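Local coordinates for immunomodulatory active chitinase (Trichuris suis, PDB 6G9C), which probably binds and hydrolyses chitin as a family 18 glycoside hydrolase, and has immunomodulatory activity in inflammatory lung disease, at residues A[41-55]-A[82-96]. Residues are numbered along the deposited sequence; the frame is centred on the assembly and turned at random.
Sequences NWAQYRPGNGKYNPE and EWNDIDVLYPGVMKQ
Q44 and N84 meet amide to amide where the loop 41-55 meets the start of helix 85-94. From a CB that points toward the helix, Q44 carries its CG over the centre of the Y45 ring, 3.7 Å above the plane; chi1 of 57° sets CG between the backbone N and the carbonyl carbon, and the extended chain then takes CD to N84. Its OE1 accepts from N84 ND2 at 3.1 Å, while its NE2 donates to a lone pair of N84 OD1 at 3.2 Å. The two bonds make a cyclic pair of nearly coplanar amides, their planes 22° apart. NE2 spends its other hydrogen within its own loop, on N41 O (2.9 Å), in an almost straight bond of 174°, so the bonds to N84 and to N41 O together settle which end of the amide is NE2. L89 CD1 also packs against NE2 at 3.4 Å.

Nearer the solvent, the Y45 hydroxyl donates to E82 OE1 at 2.6 Å, coming from above the carboxylate plane. N41 reaches the helix start less firmly: ND2 makes two weak bonds to the carboxylate of D85, whose OD1 is held by Y67 OH of strand 64-72 and whose OD2 accepts from E82 N. E82 CG lies against N41 O and the N41 amide.

Farther along the helix the contact turns apolar. P54 sets CG and CD beside L89 CD2 and lays CB on the backbone of G92, 3.5 Å from its C; V93 CG2 closes in from the next position. L89 and V93 also touch Y67, tying this seam to the strand behind it. The arrangement belongs to the TIM barrel of family 18 chitinases: the loop leaving strand 34-40 packs on the helix between parallel strands 64-72 and 104-110.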
loop_
_atom_site.group_PDB
_atom_site.type_symbol
_atom_site.label_atom_id
_atom_site.label_comp_id
_atom_site.label_asym_id
_atom_site.label_seq_id
_atom_site.Cartn_x
_atom_site.Cartn_y
_atom_site.Cartn_z
ATOM N N ASN A 41 -6.642 10.441 -15.851
ATOM C CA ASN A 41 -6.898 11.398 -14.778
ATOM C C ASN A 41 -7.785 12.576 -15.214
ATOM O O ASN A 41 -7.958 13.527 -14.434
ATOM C CB ASN A 41 -5.568 11.893 -14.158
ATOM C CG ASN A 41 -4.650 12.572 -15.154
ATOM O OD1 ASN A 41 -5.010 12.778 -16.305
ATOM N ND2 ASN A 41 -3.439 12.938 -14.700
ATOM N N TRP A 42 -8.389 12.528 -16.409
ATOM C CA TRP A 42 -9.414 13.497 -16.776
ATOM C C TRP A 42 -10.823 12.902 -16.797
ATOM O O TRP A 42 -11.793 13.648 -16.990
ATOM C CB TRP A 42 -9.102 14.135 -18.139
ATOM C CG TRP A 42 -9.027 13.163 -19.282
ATOM C CD1 TRP A 42 -10.038 12.834 -20.151
ATOM C CD2 TRP A 42 -7.869 12.422 -19.713
ATOM N NE1 TRP A 42 -9.580 11.917 -21.081
ATOM C CE2 TRP A 42 -8.258 11.643 -20.826
ATOM C CE3 TRP A 42 -6.548 12.330 -19.252
ATOM C CZ2 TRP A 42 -7.365 10.784 -21.492
ATOM C CZ3 TRP A 42 -5.659 11.481 -19.915
ATOM C CH2 TRP A 42 -6.071 10.723 -21.020
ATOM N N ALA A 43 -10.968 11.586 -16.592
ATOM C CA ALA A 43 -12.303 10.982 -16.546
ATOM C C ALA A 43 -13.096 11.434 -15.326
ATOM O O ALA A 43 -14.334 11.313 -15.321
ATOM C CB ALA A 43 -12.182 9.456 -16.580
ATOM N N GLN A 44 -12.417 11.977 -14.310
ATOM C CA GLN A 44 -13.073 12.571 -13.158
ATOM C C GLN A 44 -13.915 13.776 -13.521
ATOM O O GLN A 44 -14.692 14.237 -12.680
ATOM C CB GLN A 44 -12.040 13.016 -12.122
ATOM C CG GLN A 44 -11.016 14.001 -12.706
ATOM C CD GLN A 44 -10.157 14.681 -11.659
ATOM O OE1 GLN A 44 -10.651 15.136 -10.626
ATOM N NE2 GLN A 44 -8.862 14.782 -11.934
ATOM N N TYR A 45 -13.761 14.325 -14.723
ATOM C CA TYR A 45 -14.516 15.511 -15.094
ATOM C C TYR A 45 -15.777 15.195 -15.886
ATOM O O TYR A 45 -16.554 16.111 -16.174
ATOM C CB TYR A 45 -13.621 16.475 -15.889
ATOM C CG TYR A 45 -12.399 16.920 -15.102
ATOM C CD1 TYR A 45 -12.536 17.582 -13.889
ATOM C CD2 TYR A 45 -11.111 16.660 -15.566
ATOM C CE1 TYR A 45 -11.425 17.984 -13.154
ATOM C CE2 TYR A 45 -9.985 17.065 -14.837
ATOM C CZ TYR A 45 -10.156 17.727 -13.639
ATOM O OH TYR A 45 -9.062 18.128 -12.918
ATOM N N ARG A 46 -16.011 13.933 -16.233
ATOM C CA ARG A 46 -17.233 13.588 -16.944
ATOM C C ARG A 46 -18.443 13.689 -16.016
ATOM O O ARG A 46 -18.332 13.447 -14.811
ATOM C CB ARG A 46 -17.144 12.182 -17.509
ATOM C CG ARG A 46 -15.855 11.947 -18.223
ATOM C CD ARG A 46 -16.047 11.160 -19.482
ATOM N NE ARG A 46 -14.843 11.277 -20.290
ATOM C CZ ARG A 46 -13.933 10.321 -20.429
ATOM N NH1 ARG A 46 -14.090 9.148 -19.839
ATOM N NH2 ARG A 46 -12.868 10.545 -21.183
ATOM N N PRO A 47 -19.605 14.047 -16.557
ATOM C CA PRO A 47 -20.790 14.255 -15.717
ATOM C C PRO A 47 -21.480 12.949 -15.350
ATOM O O PRO A 47 -21.293 11.913 -15.990
ATOM C CB PRO A 47 -21.695 15.112 -16.607
ATOM C CG PRO A 47 -21.351 14.638 -17.994
ATOM C CD PRO A 47 -19.876 14.330 -17.978
ATOM N N GLY A 48 -22.291 13.031 -14.289
ATOM C CA GLY A 48 -23.242 11.976 -13.948
ATOM C C GLY A 48 -22.591 10.611 -13.832
ATOM O O GLY A 48 -21.544 10.449 -13.196
ATOM N N ASN A 49 -23.202 9.613 -14.477
ATOM C CA ASN A 49 -22.739 8.233 -14.390
ATOM C C ASN A 49 -21.537 7.955 -15.280
ATOM O O ASN A 49 -21.043 6.820 -15.291
ATOM C CB ASN A 49 -23.885 7.265 -14.726
ATOM C CG ASN A 49 -24.975 7.259 -13.664
ATOM O OD1 ASN A 49 -24.739 7.622 -12.510
ATOM N ND2 ASN A 49 -26.184 6.844 -14.052
ATOM N N GLY A 50 -21.054 8.960 -16.020
ATOM C CA GLY A 50 -19.778 8.849 -16.704
ATOM C C GLY A 50 -18.581 9.216 -15.858
ATOM O O GLY A 50 -17.445 8.916 -16.246
ATOM N N LYS A 51 -18.794 9.877 -14.719
ATOM C CA LYS A 51 -17.655 10.235 -13.879
ATOM C C LYS A 51 -16.979 8.982 -13.334
ATOM O O LYS A 51 -17.630 8.138 -12.711
ATOM C CB LYS A 51 -18.093 11.133 -12.731
ATOM C CG LYS A 51 -16.938 11.572 -11.833
ATOM C CD LYS A 51 -17.455 12.051 -10.486
ATOM C CE LYS A 51 -16.323 12.498 -9.570
ATOM N NZ LYS A 51 -15.823 13.844 -9.948
ATOM N N TYR A 52 -15.666 8.865 -13.562
ATOM C CA TYR A 52 -14.905 7.687 -13.155
ATOM C C TYR A 52 -13.972 8.061 -12.013
ATOM O O TYR A 52 -13.124 8.951 -12.160
ATOM C CB TYR A 52 -14.114 7.093 -14.323
ATOM C CG TYR A 52 -13.520 5.730 -14.009
ATOM C CD1 TYR A 52 -12.296 5.611 -13.326
ATOM C CD2 TYR A 52 -14.182 4.565 -14.381
ATOM C CE1 TYR A 52 -11.767 4.357 -13.030
ATOM C CE2 TYR A 52 -13.667 3.318 -14.089
ATOM C CZ TYR A 52 -12.464 3.215 -13.417
ATOM O OH TYR A 52 -11.972 1.961 -13.149
ATOM N N ASN A 53 -14.124 7.362 -10.884
ATOM C CA ASN A 53 -13.299 7.470 -9.692
ATOM C C ASN A 53 -12.452 6.217 -9.513
ATOM O O ASN A 53 -12.850 5.131 -9.950
ATOM C CB ASN A 53 -14.158 7.663 -8.436
ATOM C CG ASN A 53 -15.061 8.869 -8.532
ATOM O OD1 ASN A 53 -14.658 9.915 -9.047
ATOM N ND2 ASN A 53 -16.293 8.730 -8.044
ATOM N N PRO A 54 -11.287 6.334 -8.867
ATOM C CA PRO A 54 -10.450 5.144 -8.630
ATOM C C PRO A 54 -11.179 4.011 -7.925
ATOM O O PRO A 54 -10.923 2.838 -8.228
ATOM C CB PRO A 54 -9.308 5.694 -7.762
ATOM C CG PRO A 54 -9.202 7.131 -8.160
ATOM C CD PRO A 54 -10.641 7.566 -8.382
ATOM N N GLU A 55 -12.110 4.321 -7.016
ATOM C CA GLU A 55 -12.831 3.264 -6.323
ATOM C C GLU A 55 -13.807 2.536 -7.233
ATOM O O GLU A 55 -14.393 1.534 -6.808
ATOM C CB GLU A 55 -13.567 3.835 -5.108
ATOM C CG GLU A 55 -14.523 4.974 -5.426
ATOM C CD GLU A 55 -13.858 6.343 -5.358
ATOM O OE1 GLU A 55 -12.607 6.412 -5.422
ATOM O OE2 GLU A 55 -14.597 7.349 -5.231
ATOM N N GLU A 82 -2.671 16.687 -13.173
ATOM C CA GLU A 82 -3.907 17.220 -12.621
ATOM C C GLU A 82 -3.684 17.671 -11.185
ATOM O O GLU A 82 -2.895 17.079 -10.441
ATOM C CB GLU A 82 -5.033 16.182 -12.676
ATOM C CG GLU A 82 -5.573 15.907 -14.081
ATOM C CD GLU A 82 -6.198 17.138 -14.727
ATOM O OE1 GLU A 82 -6.646 18.045 -13.999
ATOM O OE2 GLU A 82 -6.242 17.203 -15.968
ATOM N N TRP A 83 -4.410 18.724 -10.806
ATOM C CA TRP A 83 -4.240 19.373 -9.514
ATOM C C TRP A 83 -4.379 18.414 -8.340
ATOM O O TRP A 83 -3.880 18.714 -7.250
ATOM C CB TRP A 83 -5.270 20.494 -9.373
ATOM C CG TRP A 83 -6.663 19.967 -9.221
ATOM C CD1 TRP A 83 -7.501 19.546 -10.221
ATOM C CD2 TRP A 83 -7.380 19.781 -7.993
ATOM N NE1 TRP A 83 -8.695 19.117 -9.688
ATOM C CE2 TRP A 83 -8.648 19.254 -8.324
ATOM C CE3 TRP A 83 -7.074 20.011 -6.646
ATOM C CZ2 TRP A 83 -9.607 18.954 -7.357
ATOM C CZ3 TRP A 83 -8.028 19.714 -5.689
ATOM C CH2 TRP A 83 -9.279 19.193 -6.048
ATOM N N ASN A 84 -5.058 17.277 -8.523
ATOM C CA ASN A 84 -5.319 16.355 -7.423
ATOM C C ASN A 84 -4.720 14.974 -7.662
ATOM O O ASN A 84 -5.168 14.003 -7.047
ATOM C CB ASN A 84 -6.827 16.251 -7.150
ATOM C CG ASN A 84 -7.627 15.802 -8.370
ATOM O OD1 ASN A 84 -7.142 15.846 -9.498
ATOM N ND2 ASN A 84 -8.870 15.382 -8.142
ATOM N N ASP A 85 -3.720 14.858 -8.542
ATOM C CA ASP A 85 -3.079 13.564 -8.774
ATOM C C ASP A 85 -2.403 13.056 -7.503
ATOM O O ASP A 85 -2.774 12.009 -6.956
ATOM C CB ASP A 85 -2.050 13.672 -9.905
ATOM C CG ASP A 85 -2.672 13.617 -11.295
ATOM O OD1 ASP A 85 -3.702 12.934 -11.478
ATOM O OD2 ASP A 85 -2.113 14.261 -12.210
ATOM N N ILE A 86 -1.397 13.796 -7.024
ATOM C CA ILE A 86 -0.594 13.353 -5.884
ATOM C C ILE A 86 -1.443 13.259 -4.629
ATOM O O ILE A 86 -1.336 12.293 -3.864
ATOM C CB ILE A 86 0.601 14.300 -5.678
ATOM C CG1 ILE A 86 1.663 14.061 -6.748
ATOM C CG2 ILE A 86 1.193 14.127 -4.287
ATOM C CD1 ILE A 86 2.622 15.234 -6.913
ATOM N N ASP A 87 -2.322 14.242 -4.410
ATOM C CA ASP A 87 -3.090 14.311 -3.173
ATOM C C ASP A 87 -4.254 13.325 -3.128
ATOM O O ASP A 87 -4.606 12.853 -2.043
ATOM C CB ASP A 87 -3.612 15.736 -2.967
ATOM C CG ASP A 87 -2.512 16.707 -2.575
ATOM O OD1 ASP A 87 -1.398 16.239 -2.261
ATOM O OD2 ASP A 87 -2.755 17.934 -2.584
ATOM N N VAL A 88 -4.879 13.006 -4.266
ATOM C CA VAL A 88 -6.143 12.274 -4.222
ATOM C C VAL A 88 -6.111 11.029 -5.102
ATOM O O VAL A 88 -6.348 9.912 -4.629
ATOM C CB VAL A 88 -7.318 13.188 -4.628
ATOM C CG1 VAL A 88 -8.621 12.417 -4.610
ATOM C CG2 VAL A 88 -7.416 14.390 -3.690
ATOM N N LEU A 89 -5.808 11.208 -6.388
ATOM C CA LEU A 89 -6.032 10.132 -7.347
ATOM C C LEU A 89 -4.956 9.052 -7.282
ATOM O O LEU A 89 -5.289 7.861 -7.332
ATOM C CB LEU A 89 -6.137 10.705 -8.764
ATOM C CG LEU A 89 -7.303 11.664 -9.007
ATOM C CD1 LEU A 89 -7.317 12.062 -10.482
ATOM C CD2 LEU A 89 -8.654 11.031 -8.589
ATOM N N TYR A 90 -3.670 9.429 -7.213
ATOM C CA TYR A 90 -2.625 8.418 -7.033
ATOM C C TYR A 90 -2.909 7.519 -5.836
ATOM O O TYR A 90 -2.920 6.287 -6.006
ATOM C CB TYR A 90 -1.228 9.037 -6.842
ATOM C CG TYR A 90 -0.592 9.755 -8.019
ATOM C CD1 TYR A 90 -1.144 9.715 -9.300
ATOM C CD2 TYR A 90 0.584 10.482 -7.830
ATOM C CE1 TYR A 90 -0.528 10.391 -10.362
ATOM C CE2 TYR A 90 1.188 11.150 -8.866
ATOM C CZ TYR A 90 0.639 11.102 -10.129
ATOM O OH TYR A 90 1.280 11.791 -11.144
ATOM N N PRO A 91 -3.130 8.036 -4.622
ATOM C CA PRO A 91 -3.400 7.120 -3.505
ATOM C C PRO A 91 -4.715 6.394 -3.658
ATOM O O PRO A 91 -4.836 5.263 -3.175
ATOM C CB PRO A 91 -3.405 8.039 -2.277
ATOM C CG PRO A 91 -3.745 9.361 -2.804
ATOM C CD PRO A 91 -3.128 9.440 -4.168
ATOM N N GLY A 92 -5.701 7.016 -4.314
ATOM C CA GLY A 92 -6.948 6.323 -4.581
ATOM C C GLY A 92 -6.753 5.087 -5.436
ATOM O O GLY A 92 -7.357 4.043 -5.178
ATOM N N VAL A 93 -5.908 5.186 -6.467
ATOM C CA VAL A 93 -5.608 4.006 -7.272
ATOM C C VAL A 93 -4.802 2.998 -6.462
ATOM O O VAL A 93 -5.108 1.800 -6.473
ATOM C CB VAL A 93 -4.890 4.390 -8.581
ATOM C CG1 VAL A 93 -4.448 3.124 -9.330
ATOM C CG2 VAL A 93 -5.803 5.226 -9.477
ATOM N N MET A 94 -3.772 3.463 -5.734
ATOM C CA MET A 94 -2.968 2.552 -4.918
ATOM C C MET A 94 -3.820 1.800 -3.895
ATOM O O MET A 94 -3.496 0.659 -3.543
ATOM C CB MET A 94 -1.852 3.314 -4.191
ATOM C CG MET A 94 -0.876 4.021 -5.094
ATOM S SD MET A 94 -0.295 2.992 -6.452
ATOM C CE MET A 94 0.730 4.200 -7.303
ATOM N N LYS A 95 -4.890 2.432 -3.397
ATOM C CA LYS A 95 -5.799 1.797 -2.442
ATOM C C LYS A 95 -6.343 0.471 -2.958
ATOM O O LYS A 95 -6.654 -0.430 -2.168
ATOM C CB LYS A 95 -6.991 2.717 -2.154
ATOM C CG LYS A 95 -6.805 3.811 -1.125
ATOM C CD LYS A 95 -8.181 4.420 -0.809
ATOM C CE LYS A 95 -8.111 5.579 0.173
ATOM N NZ LYS A 95 -9.467 5.903 0.726
ATOM N N GLN A 96 -6.522 0.353 -4.276
ATOM C CA GLN A 96 -7.096 -0.855 -4.854
ATOM C C GLN A 96 -6.238 -2.086 -4.609
ATOM O O GLN A 96 -6.729 -3.209 -4.759
ATOM C CB GLN A 96 -7.305 -0.652 -6.354
ATOM C CG GLN A 96 -8.242 0.494 -6.640
ATOM C CD GLN A 96 -9.546 0.332 -5.920
ATOM O OE1 GLN A 96 -9.956 1.204 -5.147
ATOM N NE2 GLN A 96 -10.208 -0.802 -6.149
#